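Local coordinates for protein methylxanthine N3-demethylase NdmB (Pseudomonas putida, PDB 6ICL) that catalyses the N3-demethylation of theobromine, and also of 3-methylxanthine, caffeine and theophylline, as a Rieske oxygenase in bacterial caffeine degradation, at residues His108-Leu120 / Ile129-Glu141. Sequence-based numbering, arbitrary orientation.
Sequences HGWRYDEAGACQL and ISPRAKISSFDCE. With FES (Fe2/s2 (inorganic) cluster), chain B.
Ala117 and Lys134 face each other in a single beta bridge, their CA atoms 4.6 Å apart. Ile135 N donates to Gly116 O at 2.9 Å, and Cys118 N donates to Ala133 O. The bridge lies in the Rieske domain, where it ties the hairpin after the cluster ligand His108 to the chain leading into strand 137-143. The hairpin's type I turn runs from Asp113 to Gly116. Asp113 OD1 braces it, taking Ala115 N and Ala117 N from opposite faces of the carboxylate. Gly116 has no room for a side chain: a CB would clash with Ile135 O. The Tyr112 ring takes Ile135 CD1 over one face, 4.3 Å from the ring centroid, a CH-pi contact. Ile135 CG1 sits between its backbone N and carbonyl carbon (chi1 68°), which brings CD1 over the ring. Ile135 CG2 touches Tyr112 CE1 at 3.5 Å. Tyr112 OH is hydrogen-bonded to Ala83 N in the cluster-binding loop. An alanine in place of the tyrosine would probably leave that N-H without its mate and open a gap beside Ile135. Trp110 meets the cluster and the 129-141 segment with different parts of its indole: FES S2 lies over one face, while CZ3 meets Ala133 CB. At the turn, Ser137 OG donates to Glu114 O at 3.2 Å, 16° off the carbonyl plane.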
loop_
_atom_site.group_PDB
_atom_site.type_symbol
_atom_site.label_atom_id
_atom_site.label_comp_id
_atom_site.label_asym_id
_atom_site.label_seq_id
_atom_site.Cartn_x
_atom_site.Cartn_y
_atom_site.Cartn_z
ATOM N N HIS A 108 -29.100 -7.782 -19.380
ATOM C CA HIS A 108 -29.828 -8.432 -20.474
ATOM C C HIS A 108 -30.245 -7.446 -21.569
ATOM O O HIS A 108 -31.110 -7.764 -22.378
ATOM C CB HIS A 108 -31.050 -9.199 -19.960
ATOM C CG HIS A 108 -30.764 -10.103 -18.793
ATOM N ND1 HIS A 108 -30.792 -9.664 -17.487
ATOM C CD2 HIS A 108 -30.494 -11.430 -18.735
ATOM C CE1 HIS A 108 -30.527 -10.675 -16.673
ATOM N NE2 HIS A 108 -30.336 -11.756 -17.408
ATOM N N GLY A 109 -29.662 -6.252 -21.594
ATOM C CA GLY A 109 -29.741 -5.401 -22.761
ATOM C C GLY A 109 -31.008 -4.584 -22.944
ATOM O O GLY A 109 -31.200 -4.036 -24.027
ATOM N N TRP A 110 -31.862 -4.453 -21.931
ATOM C CA TRP A 110 -33.036 -3.607 -22.093
ATOM C C TRP A 110 -32.577 -2.196 -22.413
ATOM O O TRP A 110 -31.545 -1.731 -21.919
ATOM C CB TRP A 110 -33.913 -3.622 -20.837
ATOM C CG TRP A 110 -34.604 -4.942 -20.561
ATOM C CD1 TRP A 110 -34.271 -6.168 -21.053
ATOM C CD2 TRP A 110 -35.760 -5.149 -19.722
ATOM N NE1 TRP A 110 -35.145 -7.132 -20.567
ATOM C CE2 TRP A 110 -36.064 -6.528 -19.754
ATOM C CE3 TRP A 110 -36.566 -4.299 -18.954
ATOM C CZ2 TRP A 110 -37.143 -7.080 -19.043
ATOM C CZ3 TRP A 110 -37.636 -4.849 -18.244
ATOM C CH2 TRP A 110 -37.905 -6.226 -18.293
ATOM N N ARG A 111 -33.308 -1.538 -23.303
ATOM C CA ARG A 111 -32.951 -0.205 -23.752
ATOM C C ARG A 111 -33.953 0.792 -23.199
ATOM O O ARG A 111 -35.166 0.562 -23.275
ATOM C CB ARG A 111 -32.910 -0.138 -25.275
ATOM C CG ARG A 111 -32.012 -1.179 -25.897
ATOM C CD ARG A 111 -31.424 -0.697 -27.215
ATOM N NE ARG A 111 -31.240 -1.786 -28.163
ATOM C CZ ARG A 111 -30.284 -1.820 -29.089
ATOM N NH1 ARG A 111 -29.398 -0.825 -29.182
ATOM N NH2 ARG A 111 -30.209 -2.860 -29.913
ATOM N N TYR A 112 -33.445 1.901 -22.663
ATOM C CA TYR A 112 -34.283 2.955 -22.116
ATOM C C TYR A 112 -34.108 4.231 -22.933
ATOM O O TYR A 112 -32.999 4.545 -23.390
ATOM C CB TYR A 112 -33.959 3.197 -20.637
ATOM C CG TYR A 112 -34.323 2.026 -19.760
ATOM C CD1 TYR A 112 -35.580 1.934 -19.170
ATOM C CD2 TYR A 112 -33.414 0.988 -19.542
ATOM C CE1 TYR A 112 -35.921 0.832 -18.374
ATOM C CE2 TYR A 112 -33.740 -0.099 -18.754
ATOM C CZ TYR A 112 -34.981 -0.167 -18.165
ATOM O OH TYR A 112 -35.281 -1.259 -17.385
ATOM N N ASP A 113 -35.212 4.958 -23.128
ATOM C CA ASP A 113 -35.161 6.243 -23.816
ATOM C C ASP A 113 -35.042 7.356 -22.789
ATOM O O ASP A 113 -35.048 7.105 -21.582
ATOM C CB ASP A 113 -36.395 6.458 -24.696
ATOM C CG ASP A 113 -37.703 6.479 -23.904
ATOM O OD1 ASP A 113 -37.737 6.756 -22.679
ATOM O OD2 ASP A 113 -38.738 6.203 -24.521
ATOM N N GLU A 114 -35.010 8.606 -23.277
ATOM C CA GLU A 114 -34.810 9.780 -22.430
ATOM C C GLU A 114 -35.887 9.950 -21.371
ATOM O O GLU A 114 -35.668 10.680 -20.391
ATOM C CB GLU A 114 -34.744 11.043 -23.294
ATOM C CG GLU A 114 -35.706 11.040 -24.468
ATOM C CD GLU A 114 -35.033 10.574 -25.744
ATOM O OE1 GLU A 114 -34.094 11.272 -26.191
ATOM O OE2 GLU A 114 -35.429 9.510 -26.281
ATOM N N ALA A 115 -37.043 9.312 -21.533
ATOM C CA ALA A 115 -38.112 9.405 -20.551
ATOM C C ALA A 115 -38.101 8.253 -19.569
ATOM O O ALA A 115 -38.998 8.173 -18.726
ATOM C CB ALA A 115 -39.483 9.467 -21.249
ATOM N N GLY A 116 -37.120 7.354 -19.660
ATOM C CA GLY A 116 -37.086 6.197 -18.785
ATOM C C GLY A 116 -37.979 5.042 -19.194
ATOM O O GLY A 116 -38.103 4.082 -18.423
ATOM N N ALA A 117 -38.604 5.100 -20.373
ATOM C CA ALA A 117 -39.426 4.001 -20.861
ATOM C C ALA A 117 -38.546 2.982 -21.567
ATOM O O ALA A 117 -37.681 3.345 -22.367
ATOM C CB ALA A 117 -40.502 4.510 -21.825
ATOM N N CYS A 118 -38.746 1.712 -21.263
ATOM C CA CYS A 118 -38.003 0.674 -21.951
ATOM C C CYS A 118 -38.590 0.517 -23.349
ATOM O O CYS A 118 -39.784 0.246 -23.487
ATOM C CB CYS A 118 -38.066 -0.638 -21.174
ATOM S SG CYS A 118 -37.309 -1.946 -22.096
ATOM N N GLN A 119 -37.763 0.709 -24.381
ATOM C CA GLN A 119 -38.204 0.649 -25.768
ATOM C C GLN A 119 -37.781 -0.632 -26.489
ATOM O O GLN A 119 -38.245 -0.878 -27.611
ATOM C CB GLN A 119 -37.690 1.877 -26.534
ATOM C CG GLN A 119 -38.339 3.207 -26.087
ATOM C CD GLN A 119 -39.862 3.214 -26.231
ATOM O OE1 GLN A 119 -40.429 2.466 -27.016
ATOM N NE2 GLN A 119 -40.526 4.055 -25.452
ATOM N N LEU A 120 -36.953 -1.473 -25.866
ATOM C CA LEU A 120 -36.611 -2.760 -26.460
ATOM C C LEU A 120 -36.212 -3.739 -25.370
ATOM O O LEU A 120 -35.358 -3.428 -24.532
ATOM C CB LEU A 120 -35.468 -2.645 -27.479
ATOM C CG LEU A 120 -35.086 -4.032 -28.023
ATOM C CD1 LEU A 120 -36.236 -4.618 -28.845
ATOM C CD2 LEU A 120 -33.781 -4.005 -28.813
ATOM N N ILE A 129 -43.986 -4.143 -24.933
ATOM C CA ILE A 129 -43.325 -3.887 -23.658
ATOM C C ILE A 129 -44.341 -3.426 -22.620
ATOM O O ILE A 129 -45.071 -2.448 -22.830
ATOM C CB ILE A 129 -42.191 -2.867 -23.840
ATOM C CG1 ILE A 129 -41.184 -3.426 -24.842
ATOM C CG2 ILE A 129 -41.515 -2.555 -22.507
ATOM C CD1 ILE A 129 -40.158 -2.460 -25.264
ATOM N N SER A 130 -44.386 -4.139 -21.491
ATOM C CA SER A 130 -45.196 -3.785 -20.331
ATOM C C SER A 130 -44.932 -2.354 -19.869
ATOM O O SER A 130 -43.798 -1.870 -19.965
ATOM C CB SER A 130 -44.912 -4.760 -19.187
ATOM O OG SER A 130 -45.186 -4.164 -17.928
ATOM N N PRO A 131 -45.950 -1.641 -19.371
ATOM C CA PRO A 131 -45.695 -0.322 -18.757
ATOM C C PRO A 131 -44.887 -0.399 -17.464
ATOM O O PRO A 131 -44.252 0.597 -17.085
ATOM C CB PRO A 131 -47.108 0.228 -18.496
ATOM C CG PRO A 131 -48.020 -0.597 -19.361
ATOM C CD PRO A 131 -47.386 -1.953 -19.439
ATOM N N ARG A 132 -44.907 -1.547 -16.779
ATOM C CA ARG A 132 -44.068 -1.789 -15.610
ATOM C C ARG A 132 -42.578 -1.627 -15.920
ATOM O O ARG A 132 -41.792 -1.345 -15.007
ATOM C CB ARG A 132 -44.363 -3.199 -15.072
ATOM C CG ARG A 132 -44.703 -3.269 -13.589
ATOM C CD ARG A 132 -45.509 -4.525 -13.212
ATOM N NE ARG A 132 -44.706 -5.734 -12.975
ATOM C CZ ARG A 132 -43.912 -5.940 -11.919
ATOM N NH1 ARG A 132 -43.248 -7.086 -11.804
ATOM N NH2 ARG A 132 -43.759 -5.007 -10.978
ATOM N N ALA A 133 -42.181 -1.780 -17.187
ATOM C CA ALA A 133 -40.781 -1.732 -17.602
ATOM C C ALA A 133 -40.387 -0.279 -17.844
ATOM O O ALA A 133 -40.346 0.224 -18.970
ATOM C CB ALA A 133 -40.562 -2.591 -18.840
ATOM N N LYS A 134 -40.084 0.402 -16.756
ATOM C CA LYS A 134 -39.909 1.842 -16.815
ATOM C C LYS A 134 -39.177 2.263 -15.555
ATOM O O LYS A 134 -39.424 1.712 -14.477
ATOM C CB LYS A 134 -41.264 2.545 -16.944
ATOM C CG LYS A 134 -41.348 3.928 -16.319
ATOM C CD LYS A 134 -42.650 4.627 -16.701
ATOM C CE LYS A 134 -42.643 5.042 -18.173
ATOM N NZ LYS A 134 -41.490 5.943 -18.467
ATOM N N ILE A 135 -38.253 3.203 -15.710
ATOM C CA ILE A 135 -37.480 3.742 -14.601
ATOM C C ILE A 135 -37.810 5.223 -14.464
ATOM O O ILE A 135 -38.184 5.885 -15.437
ATOM C CB ILE A 135 -35.963 3.533 -14.809
ATOM C CG1 ILE A 135 -35.467 4.377 -15.973
ATOM C CG2 ILE A 135 -35.633 2.056 -15.083
ATOM C CD1 ILE A 135 -34.012 4.174 -16.266
ATOM N N SER A 136 -37.668 5.740 -13.242
ATOM C CA SER A 136 -37.862 7.160 -12.999
ATOM C C SER A 136 -36.837 7.977 -13.766
ATOM O O SER A 136 -35.642 7.665 -13.761
ATOM C CB SER A 136 -37.753 7.462 -11.505
ATOM O OG SER A 136 -38.584 6.588 -10.758
ATOM N N SER A 137 -37.317 9.028 -14.418
ATOM C CA SER A 137 -36.510 9.952 -15.194
ATOM C C SER A 137 -36.649 11.310 -14.529
ATOM O O SER A 137 -37.727 11.636 -14.033
ATOM C CB SER A 137 -37.006 9.951 -16.645
ATOM O OG SER A 137 -36.570 11.068 -17.391
ATOM N N PHE A 138 -35.571 12.099 -14.463
ATOM C CA PHE A 138 -35.607 13.310 -13.652
ATOM C C PHE A 138 -35.226 14.530 -14.472
ATOM O O PHE A 138 -34.510 14.429 -15.469
ATOM C CB PHE A 138 -34.664 13.212 -12.402
ATOM C CG PHE A 138 -34.956 12.031 -11.531
ATOM C CD1 PHE A 138 -36.084 12.005 -10.725
ATOM C CD2 PHE A 138 -34.112 10.932 -11.525
ATOM C CE1 PHE A 138 -36.360 10.894 -9.920
ATOM C CE2 PHE A 138 -34.391 9.817 -10.728
ATOM C CZ PHE A 138 -35.509 9.803 -9.923
ATOM N N ASP A 139 -35.703 15.694 -14.028
ATOM C CA ASP A 139 -35.214 16.966 -14.559
ATOM C C ASP A 139 -33.693 17.014 -14.553
ATOM O O ASP A 139 -33.053 16.692 -13.547
ATOM C CB ASP A 139 -35.731 18.128 -13.720
ATOM C CG ASP A 139 -37.202 18.432 -13.963
ATOM O OD1 ASP A 139 -37.813 17.855 -14.885
ATOM O OD2 ASP A 139 -37.731 19.255 -13.193
ATOM N N CYS A 140 -33.122 17.490 -15.652
ATOM C CA CYS A 140 -31.679 17.459 -15.827
ATOM C C CYS A 140 -31.328 18.454 -16.912
ATOM O O CYS A 140 -31.873 18.374 -18.010
ATOM C CB CYS A 140 -31.186 16.033 -16.195
ATOM S SG CYS A 140 -29.387 15.902 -16.481
ATOM N N GLU A 141 -30.454 19.405 -16.592
ATOM C CA GLU A 141 -30.070 20.453 -17.530
ATOM C C GLU A 141 -28.624 20.832 -17.264
ATOM O O GLU A 141 -28.177 20.826 -16.116
ATOM C CB GLU A 141 -30.949 21.722 -17.403
ATOM C CG GLU A 141 -32.474 21.524 -17.587
ATOM C CD GLU A 141 -32.886 21.036 -18.998
ATOM O OE1 GLU A 141 -32.031 21.047 -19.919
ATOM O OE2 GLU A 141 -34.062 20.615 -19.171
HETATM FE FE1 FES B . -31.899 -7.594 -17.105
HETATM FE FE2 FES B . -31.285 -4.912 -16.986
HETATM S S1 FES B . -31.154 -6.382 -15.348
HETATM S S2 FES B . -31.883 -6.131 -18.716
#